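Side-chain contacts in HpcH/HpaI aldolase (Desulfitobacterium hafniense, PDB 3QZ6), which belongs to the HpcH/HpaI aldolase/citrate lyase family and folds as a TIM barrel, an eight-stranded parallel barrel ringed by helices: residues E101-T106 with D160-V165; R108-P113 with I144-Q149. All coordinates share one frame; numbering follows the deposited sequence.

Contact 1 of 2, residues E101-T106 with D160-V165; sequences ETMRET and DSILAV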
loop_
_atom_site.group_PDB
_atom_site.type_symbol
_atom_site.label_atom_id
_atom_site.label_comp_id
_atom_site.label_asym_id
_atom_site.label_seq_id
_atom_site.Cartn_x
_atom_site.Cartn_y
_atom_site.Cartn_z
ATOM N N GLU A 101 -26.617 -25.064 5.741
ATOM C CA GLU A 101 -27.639 -24.050 5.515
ATOM C C GLU A 101 -27.029 -22.721 5.052
ATOM O O GLU A 101 -27.566 -22.059 4.169
ATOM C CB GLU A 101 -28.508 -23.852 6.756
ATOM C CG GLU A 101 -29.595 -22.791 6.568
ATOM C CD GLU A 101 -30.436 -23.009 5.306
ATOM O OE1 GLU A 101 -30.817 -24.173 5.028
ATOM O OE2 GLU A 101 -30.710 -22.013 4.592
ATOM N N THR A 102 -25.905 -22.335 5.646
ATOM C CA THR A 102 -25.237 -21.098 5.252
ATOM C C THR A 102 -24.844 -21.149 3.779
ATOM O O THR A 102 -24.986 -20.170 3.053
ATOM C CB THR A 102 -23.993 -20.850 6.113
ATOM O OG1 THR A 102 -24.398 -20.659 7.474
ATOM C CG2 THR A 102 -23.237 -19.619 5.634
HETATM N N MSE A 103 -24.342 -22.299 3.343
HETATM C CA MSE A 103 -23.970 -22.479 1.947
HETATM C C MSE A 103 -25.195 -22.498 1.036
HETATM O O MSE A 103 -25.173 -21.922 -0.058
HETATM C CB MSE A 103 -23.162 -23.763 1.767
HETATM C CG MSE A 103 -21.776 -23.715 2.380
HETATM SE SE MSE A 103 -20.684 -22.246 1.651
HETATM C CE MSE A 103 -21.006 -20.973 2.962
ATOM N N ARG A 104 -26.264 -23.161 1.470
ATOM C CA ARG A 104 -27.476 -23.178 0.653
ATOM C C ARG A 104 -27.984 -21.759 0.428
ATOM O O ARG A 104 -28.380 -21.401 -0.679
ATOM C CB ARG A 104 -28.566 -24.058 1.272
ATOM C CG ARG A 104 -28.303 -25.555 1.084
ATOM C CD ARG A 104 -29.538 -26.394 1.404
ATOM N NE ARG A 104 -29.777 -26.475 2.840
ATOM C CZ ARG A 104 -29.286 -27.431 3.623
ATOM N NH1 ARG A 104 -29.550 -27.424 4.924
ATOM N NH2 ARG A 104 -28.525 -28.388 3.103
ATOM N N GLU A 105 -27.950 -20.949 1.481
ATOM C CA GLU A 105 -28.441 -19.581 1.396
ATOM C C GLU A 105 -27.519 -18.713 0.534
ATOM O O GLU A 105 -27.989 -17.883 -0.245
ATOM C CB GLU A 105 -28.590 -18.993 2.796
ATOM C CG GLU A 105 -29.118 -17.574 2.814
ATOM C CD GLU A 105 -30.572 -17.469 2.373
ATOM O OE1 GLU A 105 -31.214 -18.514 2.099
ATOM O OE2 GLU A 105 -31.074 -16.328 2.304
ATOM N N THR A 106 -26.210 -18.902 0.667
ATOM C CA THR A 106 -25.266 -18.198 -0.199
ATOM C C THR A 106 -25.524 -18.521 -1.672
ATOM O O THR A 106 -25.621 -17.628 -2.516
ATOM C CB THR A 106 -23.816 -18.550 0.125
ATOM O OG1 THR A 106 -23.542 -18.233 1.497
ATOM C CG2 THR A 106 -22.881 -17.739 -0.769
ATOM N N ASP A 160 -18.315 -32.666 5.657
ATOM C CA ASP A 160 -18.886 -33.299 4.472
ATOM C C ASP A 160 -20.246 -32.696 4.117
ATOM O O ASP A 160 -20.551 -32.476 2.950
ATOM C CB ASP A 160 -19.004 -34.814 4.661
ATOM C CG ASP A 160 -17.677 -35.510 4.506
ATOM O OD1 ASP A 160 -17.262 -35.730 3.348
ATOM O OD2 ASP A 160 -17.043 -35.813 5.534
ATOM N N SER A 161 -21.056 -32.436 5.136
ATOM C CA SER A 161 -22.351 -31.806 4.941
ATOM C C SER A 161 -22.186 -30.395 4.358
ATOM O O SER A 161 -22.917 -29.977 3.462
ATOM C CB SER A 161 -23.094 -31.742 6.276
ATOM O OG SER A 161 -24.365 -31.148 6.122
ATOM N N ILE A 162 -21.214 -29.657 4.860
ATOM C CA ILE A 162 -21.011 -28.304 4.359
ATOM C C ILE A 162 -20.576 -28.313 2.895
ATOM O O ILE A 162 -21.128 -27.581 2.074
ATOM C CB ILE A 162 -20.009 -27.534 5.230
ATOM C CG1 ILE A 162 -20.601 -27.335 6.628
ATOM C CG2 ILE A 162 -19.639 -26.192 4.569
ATOM C CD1 ILE A 162 -19.626 -26.843 7.680
ATOM N N LEU A 163 -19.610 -29.163 2.564
ATOM C CA LEU A 163 -19.036 -29.177 1.216
ATOM C C LEU A 163 -19.870 -29.916 0.166
ATOM O O LEU A 163 -19.576 -29.827 -1.024
ATOM C CB LEU A 163 -17.608 -29.729 1.238
ATOM C CG LEU A 163 -16.638 -28.966 2.142
ATOM C CD1 LEU A 163 -15.217 -29.505 1.983
ATOM C CD2 LEU A 163 -16.684 -27.481 1.828
ATOM N N ALA A 164 -20.902 -30.640 0.594
ATOM C CA ALA A 164 -21.759 -31.362 -0.345
ATOM C C ALA A 164 -22.822 -30.462 -0.975
ATOM O O ALA A 164 -23.484 -30.852 -1.932
ATOM C CB ALA A 164 -22.429 -32.572 0.342
ATOM N N VAL A 165 -22.996 -29.261 -0.433
ATOM C CA VAL A 165 -23.984 -28.338 -0.976
ATOM C C VAL A 165 -23.623 -27.986 -2.416
ATOM O O VAL A 165 -22.489 -27.614 -2.706
ATOM C CB VAL A 165 -24.106 -27.054 -0.121
ATOM C CG1 VAL A 165 -24.988 -26.040 -0.812
ATOM C CG2 VAL A 165 -24.675 -27.394 1.276
#
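Val165, in the loop that follows helix 159-163, sets both its methyls against helix 100-110, in the angle between Met103 and Arg104. Its CG1 lies 3.8 Å from Arg104 CG, where the two side chains cross at about a right angle, and the same methyl is 3.9 Å from Met103 CB. CG1 stands anti to the backbone N (chi1 172°), which leaves CG2 on the N side, close to Met103 CB as well. Selenomethionine Met103 makes the inner half of the contact: its CG rests 3.9 Å from Ile162 CG2 and equally near the Ile162 carbonyl oxygen. Beyond CG the chain bends (chi2 -58°) and carries its selenium away from helix 159-163, into the buried layer of this TIM barrel between helix and strands, where Met103 also touches Ile94 of strand 91-94 and Val168. On the exposed side, Arg104 meets Val165 chiefly through CG; its guanidinium bends back along its own helix, and NE forms a weak, salt-bridging hydrogen bond with Glu101 OE1 (3.3 Å).

Contact 2 of 2, residues R108-P113 with I144-Q149; sequences RLAKYP and IFIMAQ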
loop_
_atom_site.group_PDB
_atom_site.type_symbol
_atom_site.label_atom_id
_atom_site.label_comp_id
_atom_site.label_asym_id
_atom_site.label_seq_id
_atom_site.Cartn_x
_atom_site.Cartn_y
_atom_site.Cartn_z
ATOM N N ARG A 108 -28.301 -19.771 -3.014
ATOM C CA ARG A 108 -29.618 -19.263 -3.417
ATOM C C ARG A 108 -29.551 -17.790 -3.843
ATOM O O ARG A 108 -30.200 -17.374 -4.804
ATOM C CB ARG A 108 -30.634 -19.410 -2.286
ATOM C CG ARG A 108 -32.076 -19.032 -2.695
ATOM C CD ARG A 108 -33.056 -19.085 -1.511
ATOM N NE ARG A 108 -32.769 -18.066 -0.493
ATOM C CZ ARG A 108 -33.160 -16.793 -0.559
ATOM N NH1 ARG A 108 -33.859 -16.352 -1.598
ATOM N NH2 ARG A 108 -32.853 -15.952 0.419
ATOM N N LEU A 109 -28.767 -16.997 -3.119
ATOM C CA LEU A 109 -28.680 -15.570 -3.407
ATOM C C LEU A 109 -27.785 -15.273 -4.598
ATOM O O LEU A 109 -27.948 -14.252 -5.267
ATOM C CB LEU A 109 -28.165 -14.821 -2.186
ATOM C CG LEU A 109 -29.105 -14.775 -0.975
ATOM C CD1 LEU A 109 -28.362 -14.241 0.245
ATOM C CD2 LEU A 109 -30.347 -13.926 -1.265
ATOM N N ALA A 110 -26.855 -16.181 -4.870
ATOM C CA ALA A 110 -25.773 -15.924 -5.822
ATOM C C ALA A 110 -26.055 -16.427 -7.232
ATOM O O ALA A 110 -25.413 -15.987 -8.185
ATOM C CB ALA A 110 -24.481 -16.540 -5.311
ATOM N N LYS A 111 -26.988 -17.365 -7.359
ATOM C CA LYS A 111 -27.249 -18.007 -8.650
ATOM C C LYS A 111 -28.584 -17.569 -9.235
ATOM O O LYS A 111 -29.577 -17.465 -8.515
ATOM C CB LYS A 111 -27.263 -19.538 -8.502
ATOM C CG LYS A 111 -25.941 -20.153 -8.117
ATOM C CD LYS A 111 -24.925 -20.020 -9.230
ATOM C CE LYS A 111 -23.524 -20.356 -8.742
ATOM N NZ LYS A 111 -23.212 -21.791 -8.855
ATOM N N TYR A 112 -28.606 -17.331 -10.541
ATOM C CA TYR A 112 -29.844 -17.051 -11.256
ATOM C C TYR A 112 -30.707 -18.305 -11.316
ATOM O O TYR A 112 -30.188 -19.416 -11.234
ATOM C CB TYR A 112 -29.539 -16.625 -12.694
ATOM C CG TYR A 112 -28.831 -15.299 -12.815
ATOM C CD1 TYR A 112 -29.402 -14.138 -12.300
ATOM C CD2 TYR A 112 -27.606 -15.198 -13.466
ATOM C CE1 TYR A 112 -28.764 -12.909 -12.421
ATOM C CE2 TYR A 112 -26.958 -13.965 -13.595
ATOM C CZ TYR A 112 -27.543 -12.833 -13.068
ATOM O OH TYR A 112 -26.914 -11.609 -13.196
ATOM N N PRO A 113 -32.027 -18.141 -11.488
ATOM C CA PRO A 113 -32.848 -19.346 -11.671
ATOM C C PRO A 113 -32.308 -20.201 -12.825
ATOM O O PRO A 113 -31.767 -19.641 -13.777
ATOM C CB PRO A 113 -34.222 -18.773 -12.029
ATOM C CG PRO A 113 -34.246 -17.425 -11.321
ATOM C CD PRO A 113 -32.832 -16.908 -11.480
ATOM N N ILE A 144 -19.668 -17.860 -11.451
ATOM C CA ILE A 144 -19.719 -17.332 -10.080
ATOM C C ILE A 144 -18.943 -18.248 -9.135
ATOM O O ILE A 144 -19.091 -19.464 -9.191
ATOM C CB ILE A 144 -21.173 -17.267 -9.584
ATOM C CG1 ILE A 144 -21.979 -16.332 -10.471
ATOM C CG2 ILE A 144 -21.240 -16.807 -8.137
ATOM C CD1 ILE A 144 -21.323 -15.020 -10.684
ATOM N N PHE A 145 -18.134 -17.662 -8.254
ATOM C CA PHE A 145 -17.233 -18.434 -7.400
ATOM C C PHE A 145 -17.643 -18.339 -5.931
ATOM O O PHE A 145 -17.715 -17.246 -5.377
ATOM C CB PHE A 145 -15.791 -17.929 -7.576
ATOM C CG PHE A 145 -14.780 -18.688 -6.766
ATOM C CD1 PHE A 145 -14.336 -19.935 -7.180
ATOM C CD2 PHE A 145 -14.282 -18.160 -5.587
ATOM C CE1 PHE A 145 -13.411 -20.647 -6.429
ATOM C CE2 PHE A 145 -13.352 -18.865 -4.831
ATOM C CZ PHE A 145 -12.918 -20.112 -5.256
ATOM N N ILE A 146 -17.909 -19.478 -5.301
ATOM C CA ILE A 146 -18.294 -19.492 -3.892
ATOM C C ILE A 146 -17.296 -20.307 -3.091
ATOM O O ILE A 146 -17.095 -21.486 -3.372
ATOM C CB ILE A 146 -19.681 -20.138 -3.677
ATOM C CG1 ILE A 146 -20.763 -19.414 -4.484
ATOM C CG2 ILE A 146 -20.032 -20.152 -2.188
ATOM C CD1 ILE A 146 -20.777 -17.931 -4.273
HETATM N N MSE A 147 -16.683 -19.699 -2.081
HETATM C CA MSE A 147 -15.685 -20.419 -1.298
HETATM C C MSE A 147 -16.020 -20.379 0.183
HETATM O O MSE A 147 -16.276 -19.307 0.733
HETATM C CB MSE A 147 -14.292 -19.835 -1.552
HETATM C CG MSE A 147 -13.194 -20.495 -0.730
HETATM SE SE MSE A 147 -11.406 -20.090 -1.414
HETATM C CE MSE A 147 -11.363 -18.187 -0.970
ATOM N N ALA A 148 -16.036 -21.546 0.826
ATOM C CA ALA A 148 -16.331 -21.615 2.259
ATOM C C ALA A 148 -15.056 -21.486 3.085
ATOM O O ALA A 148 -14.077 -22.184 2.848
ATOM C CB ALA A 148 -17.056 -22.920 2.603
ATOM N N GLN A 149 -15.060 -20.577 4.050
ATOM C CA GLN A 149 -13.934 -20.480 4.958
ATOM C C GLN A 149 -14.264 -21.165 6.279
ATOM O O GLN A 149 -15.275 -20.868 6.903
ATOM C CB GLN A 149 -13.529 -19.025 5.201
ATOM C CG GLN A 149 -12.397 -18.921 6.211
ATOM C CD GLN A 149 -12.317 -17.553 6.864
ATOM O OE1 GLN A 149 -11.411 -16.772 6.579
ATOM N NE2 GLN A 149 -13.264 -17.262 7.757
HETATM O O HOH W 1 -20.522 -21.440 -10.354
#
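Ala110, the last residue of helix 100-110, points its methyl at two isoleucines: Ile144, just before strand 145-150, and Ile146, its second residue. Its CB lies 4.1 Å from Ile146 CD1 and 4.3 Å from Ile144 CG2, so a single small side chain meets the end of one isoleucine and the branch methyl of the other. In Ile146 the chain bends at chi2 (-51°), and CD1 is the atom that meets the Ala110 methyl. The two isoleucines start from alternate residues and therefore leave the extended backbone on one side, the side of the helix. Ile144 also places CG1 4.1 Å from the carbonyl oxygen of Ala110.

Lys111, where the chain leaves helical geometry, approaches differently. Its aliphatic part runs past Ile144 in the opposite direction, and CE comes 4.0 Å from Ile144 CB. Bends at chi2 and chi4 turn the chain toward the strand's start and bring the ammonium to a water: NZ donates to it over 3.1 Å, and the water is 2.7 Å from the carbonyl oxygen of Ile144, to which it can donate. The charged end is thereby linked to the backbone at the strand's entry, while its methylenes share the buried apolar layer. NZ also makes a weak hydrogen bond to the backbone oxygen of Asn141.

In the TIM barrel, Ile144 and Ile146 face the helical layer, whereas Phe145 points away from helix 100-110. Val81 and Leu85 of helix 78-87 also touch Ala110, and strand 145-150 runs between strands 91-94 and 170-173, its Phe145 backbone bonded to Phe92 and its Ile146 backbone to Asp169.

Overall arrangement
From the N terminus the chain runs through strand 91-94 into helix 100-110, which serves both contacts. Its earlier turns enter contact 1 and its C-terminal end enters contact 2. The chain then passes through helix 133-141 to strand 145-150, where contact 2 closes the shorter loop. It continues through helix 153-157 to helix 159-163 and Val165, where contact 1 closes the longer loop, so contact 2 is enclosed by contact 1 and the two do not cross. Contact 1 joins helix 100-110 to helix 159-163 and the loop after it; contact 2 joins helix to barrel. Their centres are 10 Å apart, and they touch directly: Met103 SE packs 3.8 Å from Ala148 CB.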